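Putative ADP-Ribosyltransferase Scabin (Streptomyces scabiei 87.22, PDB 5EWY) probably transfers ADP-ribose from NAD+ to DNA, acting as a toxin-like ADP-ribosyltransferase of a plant-pathogenic bacterium. Local coordinates at residues 43-48 against 138-143; 101-106 against 146-151. All coordinates share one frame; numbering follows the deposited sequence.

Contact 1. Residues 43-48 against 138-143; sequences PRFDDP and DAPGGV
Phe45 has its CG anti to its own carbonyl carbon (chi1 -69°), and this rotation brings its CD1 and CE1 atoms to Pro140. The contact is plain loop-on-loop packing in an ADP-ribosyltransferase fold. Segment 43-48 belongs to the loop that precedes strand 75-79, and segment 138-143 links strands 133-137 and 143-144. Phe45 CD1 lies 3.6 Å from Pro140 CB, and Phe45 CE1 lies 3.7 Å from Pro140 CG. The two side chains cross obliquely. His50 stacks on the Phe45 ring. Pro140 also touches Trp199 near the C-terminus, so it meets both the N-terminal loop and the C-terminal tail.

Elsewhere the segments meet through water. No direct hydrogen bond crosses between them. The nearest CA atoms are those of Pro48 and Gly141, 6.0 Å apart. Gly142 N and Pro48 O are 4.4 Å apart and are bridged by a water. A second water gives one hydrogen bond to Pro140 O and a longer one, 3.2 Å, to Pro48 O. The water bridging Pro48 and Gly142 donates to Pro48 O at 2.8 Å and accepts from Gly142 N at 2.9 Å.

Contact 2. Residues 101-106 against 146-151; sequences YDIESY and NKTIGD
This is apolar packing between the first turn of helix 103-108 and the last turn of helix 145-149, in the ADP-ribosyltransferase domain. Ile103, Glu104, Thr148 and Ile149 make it, and no hydrogen bond crosses. The backbones come nearest at Glu104 and Ile149, whose CA atoms are 6.6 Å apart.

Ile103 uses two branches. Its CG2 meets Ile149 CG2 at 4.0 Å, methyl to methyl. Its CD1 reaches Thr148 CG2, also at 4.0 Å, and these side chains cross at about a right angle. Ile149 holds CG1 between its backbone N and carbonyl carbon (chi1 70°). This sends CD1 to the backbone of Glu104, 4.1 Å from its CA, while the aliphatic CG of Glu104 lies alongside. Thr148 turns its methyl to Ile103, and its OG1 bonds to Asp144 O and Val67 N.

Asp102 is the N-cap of helix 103-108: its OD2 accepts from Ser105 N at 2.9 Å, on the anti side of the carboxylate and 24° out of its plane. Asp102 OD1 bonds to Thr63 OG1. After Ile149 the chain leaves the helix at Gly150, which has positive phi (97°).

Strand 143-144 lies against both helices: Val143 touches Ile103 and Thr148. Ile103 also packs on Ile62, in the loop before strand 75-79.

In the fold
The centres of the two contacts are about 18 Å apart, and the segments alternate along the chain: 43-48, 101-106, 138-143, 146-151. Segments 138-143 and 146-151 are separated by only two residues. Val143, the last residue of segment 138-143, packs on contact 2 although it does not touch 43-48. It opens strand 143-144, an outer strand of the three-stranded sheet that also holds 115-119 and 160-164. The N-terminal loop therefore packs at one end of this short region, and helix 103-108 at the other. The bound inhibitor is about 10 Å from the Ile103 side chain and about 12 Å from Gly142, and no residue of either contact lines its pocket.

Contact 1. Residues 43-48 against 138-143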
loop_
_atom_site.group_PDB
_atom_site.type_symbol
_atom_site.label_atom_id
_atom_site.label_comp_id
_atom_site.label_asym_id
_atom_site.label_seq_id
_atom_site.Cartn_x
_atom_site.Cartn_y
_atom_site.Cartn_z
ATOM N N PRO A 43 -13.295 8.353 -8.355
ATOM C CA PRO A 43 -13.600 9.432 -7.406
ATOM C C PRO A 43 -12.325 10.001 -6.814
ATOM O O PRO A 43 -11.374 9.270 -6.552
ATOM C CB PRO A 43 -14.425 8.734 -6.318
ATOM C CG PRO A 43 -14.701 7.354 -6.817
ATOM C CD PRO A 43 -13.707 7.034 -7.848
ATOM N N ARG A 44 -12.329 11.303 -6.549
ATOM C CA ARG A 44 -11.154 11.998 -6.034
ATOM C C ARG A 44 -11.542 12.719 -4.756
ATOM O O ARG A 44 -12.414 13.590 -4.776
ATOM C CB ARG A 44 -10.614 12.991 -7.066
ATOM C CG ARG A 44 -10.011 12.333 -8.302
ATOM C CD ARG A 44 -9.819 13.326 -9.442
ATOM N NE ARG A 44 -11.088 13.892 -9.891
ATOM C CZ ARG A 44 -11.233 14.663 -10.965
ATOM N NH1 ARG A 44 -10.187 14.967 -11.721
ATOM N NH2 ARG A 44 -12.432 15.129 -11.285
ATOM N N PHE A 45 -10.892 12.369 -3.652
ATOM C CA PHE A 45 -11.170 13.002 -2.372
ATOM C C PHE A 45 -10.375 14.293 -2.233
ATOM O O PHE A 45 -9.268 14.431 -2.757
ATOM C CB PHE A 45 -10.823 12.053 -1.221
ATOM C CG PHE A 45 -11.748 10.882 -1.122
ATOM C CD1 PHE A 45 -11.491 9.730 -1.832
ATOM C CD2 PHE A 45 -12.895 10.943 -0.342
ATOM C CE1 PHE A 45 -12.359 8.654 -1.764
ATOM C CE2 PHE A 45 -13.753 9.865 -0.259
ATOM C CZ PHE A 45 -13.489 8.725 -0.974
ATOM N N ASP A 46 -10.964 15.246 -1.513
ATOM C CA ASP A 46 -10.271 16.495 -1.236
ATOM C C ASP A 46 -9.018 16.235 -0.417
ATOM O O ASP A 46 -7.968 16.841 -0.656
ATOM C CB ASP A 46 -11.204 17.428 -0.472
ATOM C CG ASP A 46 -10.706 18.860 -0.451
ATOM O OD1 ASP A 46 -9.886 19.224 -1.324
ATOM O OD2 ASP A 46 -11.141 19.620 0.439
ATOM N N ASP A 47 -9.112 15.318 0.542
ATOM C CA ASP A 47 -8.021 15.037 1.470
ATOM C C ASP A 47 -7.065 14.029 0.839
ATOM O O ASP A 47 -7.475 12.893 0.561
ATOM C CB ASP A 47 -8.615 14.486 2.759
ATOM C CG ASP A 47 -7.581 14.135 3.787
ATOM O OD1 ASP A 47 -6.384 14.392 3.551
ATOM O OD2 ASP A 47 -7.997 13.622 4.846
ATOM N N PRO A 48 -5.795 14.386 0.597
ATOM C CA PRO A 48 -4.893 13.447 -0.081
ATOM C C PRO A 48 -4.532 12.243 0.763
ATOM O O PRO A 48 -4.077 11.243 0.200
ATOM C CB PRO A 48 -3.660 14.305 -0.392
ATOM C CG PRO A 48 -3.644 15.318 0.685
ATOM C CD PRO A 48 -5.085 15.598 1.045
ATOM N N ASP A 138 -8.005 -1.544 -1.822
ATOM C CA ASP A 138 -8.794 -0.680 -2.702
ATOM C C ASP A 138 -8.932 0.638 -1.950
ATOM O O ASP A 138 -9.849 0.834 -1.158
ATOM C CB ASP A 138 -10.134 -1.321 -3.028
ATOM C CG ASP A 138 -11.058 -0.407 -3.827
ATOM O OD1 ASP A 138 -10.570 0.512 -4.522
ATOM O OD2 ASP A 138 -12.283 -0.627 -3.787
ATOM N N ALA A 139 -7.953 1.521 -2.153
ATOM C CA ALA A 139 -7.837 2.725 -1.351
ATOM C C ALA A 139 -7.566 3.910 -2.260
ATOM O O ALA A 139 -6.834 3.771 -3.253
ATOM C CB ALA A 139 -6.651 2.626 -0.367
ATOM N N PRO A 140 -8.105 5.073 -1.933
ATOM C CA PRO A 140 -7.830 6.273 -2.726
ATOM C C PRO A 140 -6.466 6.828 -2.372
ATOM O O PRO A 140 -6.005 6.721 -1.235
ATOM C CB PRO A 140 -8.921 7.259 -2.282
ATOM C CG PRO A 140 -9.252 6.847 -0.891
ATOM C CD PRO A 140 -9.069 5.341 -0.848
ATOM N N GLY A 141 -5.830 7.423 -3.367
ATOM C CA GLY A 141 -4.645 8.228 -3.109
ATOM C C GLY A 141 -3.358 7.442 -3.070
ATOM O O GLY A 141 -3.142 6.511 -3.851
ATOM N N GLY A 142 -2.486 7.829 -2.145
ATOM C CA GLY A 142 -1.142 7.265 -2.120
ATOM C C GLY A 142 -0.188 8.042 -2.999
ATOM O O GLY A 142 -0.572 8.700 -3.966
ATOM N N VAL A 143 1.076 8.033 -2.605
ATOM C CA VAL A 143 2.130 8.683 -3.374
ATOM C C VAL A 143 2.685 7.675 -4.376
ATOM O O VAL A 143 3.188 6.613 -3.993
ATOM C CB VAL A 143 3.245 9.200 -2.452
ATOM C CG1 VAL A 143 4.329 9.849 -3.284
ATOM C CG2 VAL A 143 2.696 10.177 -1.407
HETATM O O HOH W 1 -2.721 8.796 0.595
HETATM O O HOH W 2 -6.068 8.750 0.628
#

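Contact 2. Residues 101-106 against 146-151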
loop_
_atom_site.group_PDB
_atom_site.type_symbol
_atom_site.label_atom_id
_atom_site.label_comp_id
_atom_site.label_asym_id
_atom_site.label_seq_id
_atom_site.Cartn_x
_atom_site.Cartn_y
_atom_site.Cartn_z
ATOM N N TYR A 101 10.521 10.839 6.323
ATOM C CA TYR A 101 9.566 11.384 5.365
ATOM C C TYR A 101 10.132 11.493 3.959
ATOM O O TYR A 101 9.365 11.713 3.019
ATOM C CB TYR A 101 9.079 12.766 5.825
ATOM C CG TYR A 101 7.863 12.705 6.714
ATOM C CD1 TYR A 101 7.977 12.372 8.051
ATOM C CD2 TYR A 101 6.595 12.955 6.208
ATOM C CE1 TYR A 101 6.862 12.311 8.872
ATOM C CE2 TYR A 101 5.479 12.894 7.019
ATOM C CZ TYR A 101 5.618 12.567 8.349
ATOM O OH TYR A 101 4.518 12.504 9.175
ATOM N N ASP A 102 11.443 11.353 3.772
ATOM C CA ASP A 102 11.986 11.412 2.421
ATOM C C ASP A 102 11.769 10.080 1.717
ATOM O O ASP A 102 12.230 9.033 2.184
ATOM C CB ASP A 102 13.459 11.784 2.381
ATOM C CG ASP A 102 13.947 11.939 0.956
ATOM O OD1 ASP A 102 13.594 12.960 0.321
ATOM O OD2 ASP A 102 14.643 11.033 0.458
ATOM N N ILE A 103 11.079 10.131 0.581
ATOM C CA ILE A 103 10.646 8.906 -0.085
ATOM C C ILE A 103 11.833 8.140 -0.641
ATOM O O ILE A 103 11.911 6.911 -0.508
ATOM C CB ILE A 103 9.615 9.240 -1.168
ATOM C CG1 ILE A 103 8.285 9.592 -0.495
ATOM C CG2 ILE A 103 9.432 8.059 -2.133
ATOM C CD1 ILE A 103 7.435 10.439 -1.314
ATOM N N GLU A 104 12.760 8.841 -1.303
ATOM C CA GLU A 104 13.924 8.166 -1.862
ATOM C C GLU A 104 14.719 7.462 -0.767
ATOM O O GLU A 104 15.158 6.319 -0.943
ATOM C CB GLU A 104 14.797 9.186 -2.600
ATOM C CG GLU A 104 15.749 8.586 -3.597
ATOM C CD GLU A 104 16.644 9.614 -4.255
ATOM O OE1 GLU A 104 16.645 10.814 -3.854
ATOM O OE2 GLU A 104 17.372 9.215 -5.188
ATOM N N SER A 105 14.904 8.129 0.378
ATOM C CA SER A 105 15.634 7.523 1.491
ATOM C C SER A 105 14.927 6.265 1.976
ATOM O O SER A 105 15.564 5.233 2.187
ATOM C CB SER A 105 15.782 8.515 2.651
ATOM O OG SER A 105 16.570 9.634 2.305
ATOM N N TYR A 106 13.598 6.336 2.133
ATOM C CA TYR A 106 12.815 5.215 2.654
ATOM C C TYR A 106 12.876 4.017 1.712
ATOM O O TYR A 106 13.022 2.870 2.155
ATOM C CB TYR A 106 11.363 5.678 2.829
ATOM C CG TYR A 106 10.345 4.567 2.982
ATOM C CD1 TYR A 106 10.307 3.796 4.133
ATOM C CD2 TYR A 106 9.409 4.301 1.983
ATOM C CE1 TYR A 106 9.383 2.783 4.288
ATOM C CE2 TYR A 106 8.482 3.286 2.130
ATOM C CZ TYR A 106 8.474 2.530 3.289
ATOM O OH TYR A 106 7.560 1.512 3.463
ATOM N N ASN A 146 7.381 6.006 -8.310
ATOM C CA ASN A 146 8.155 6.232 -9.527
ATOM C C ASN A 146 7.808 7.564 -10.191
ATOM O O ASN A 146 8.679 8.184 -10.814
ATOM C CB ASN A 146 7.997 5.073 -10.500
ATOM C CG ASN A 146 8.665 3.817 -10.013
ATOM O OD1 ASN A 146 9.308 3.797 -8.949
ATOM N ND2 ASN A 146 8.527 2.752 -10.782
ATOM N N LYS A 147 6.565 8.036 -10.055
ATOM C CA LYS A 147 6.231 9.354 -10.583
ATOM C C LYS A 147 6.860 10.463 -9.755
ATOM O O LYS A 147 7.096 11.563 -10.270
ATOM C CB LYS A 147 4.714 9.551 -10.632
ATOM C CG LYS A 147 4.012 8.715 -11.672
ATOM C CD LYS A 147 2.531 9.066 -11.735
ATOM C CE LYS A 147 1.757 8.126 -12.645
ATOM N NZ LYS A 147 2.330 8.090 -14.015
ATOM N N THR A 148 7.113 10.201 -8.475
ATOM C CA THR A 148 7.681 11.178 -7.552
ATOM C C THR A 148 9.201 11.212 -7.589
ATOM O O THR A 148 9.776 12.301 -7.572
ATOM C CB THR A 148 7.192 10.854 -6.136
ATOM O OG1 THR A 148 5.762 10.902 -6.130
ATOM C CG2 THR A 148 7.729 11.824 -5.098
ATOM N N ILE A 149 9.868 10.058 -7.650
ATOM C CA ILE A 149 11.331 10.020 -7.635
ATOM C C ILE A 149 11.939 9.509 -8.935
ATOM O O ILE A 149 13.172 9.402 -9.024
ATOM C CB ILE A 149 11.896 9.259 -6.418
ATOM C CG1 ILE A 149 11.626 7.749 -6.532
ATOM C CG2 ILE A 149 11.345 9.861 -5.110
ATOM C CD1 ILE A 149 12.332 6.904 -5.470
ATOM N N GLY A 150 11.134 9.209 -9.947
ATOM C CA GLY A 150 11.648 8.675 -11.192
ATOM C C GLY A 150 11.555 7.162 -11.251
ATOM O O GLY A 150 11.293 6.477 -10.257
ATOM N N ASP A 151 11.773 6.628 -12.457
ATOM C CA ASP A 151 11.676 5.190 -12.693
ATOM C C ASP A 151 13.029 4.557 -12.985
ATOM O O ASP A 151 13.092 3.469 -13.570
ATOM C CB ASP A 151 10.672 4.866 -13.805
ATOM C CG ASP A 151 11.051 5.467 -15.148
ATOM O OD1 ASP A 151 12.160 6.020 -15.287
ATOM O OD2 ASP A 151 10.227 5.372 -16.079
#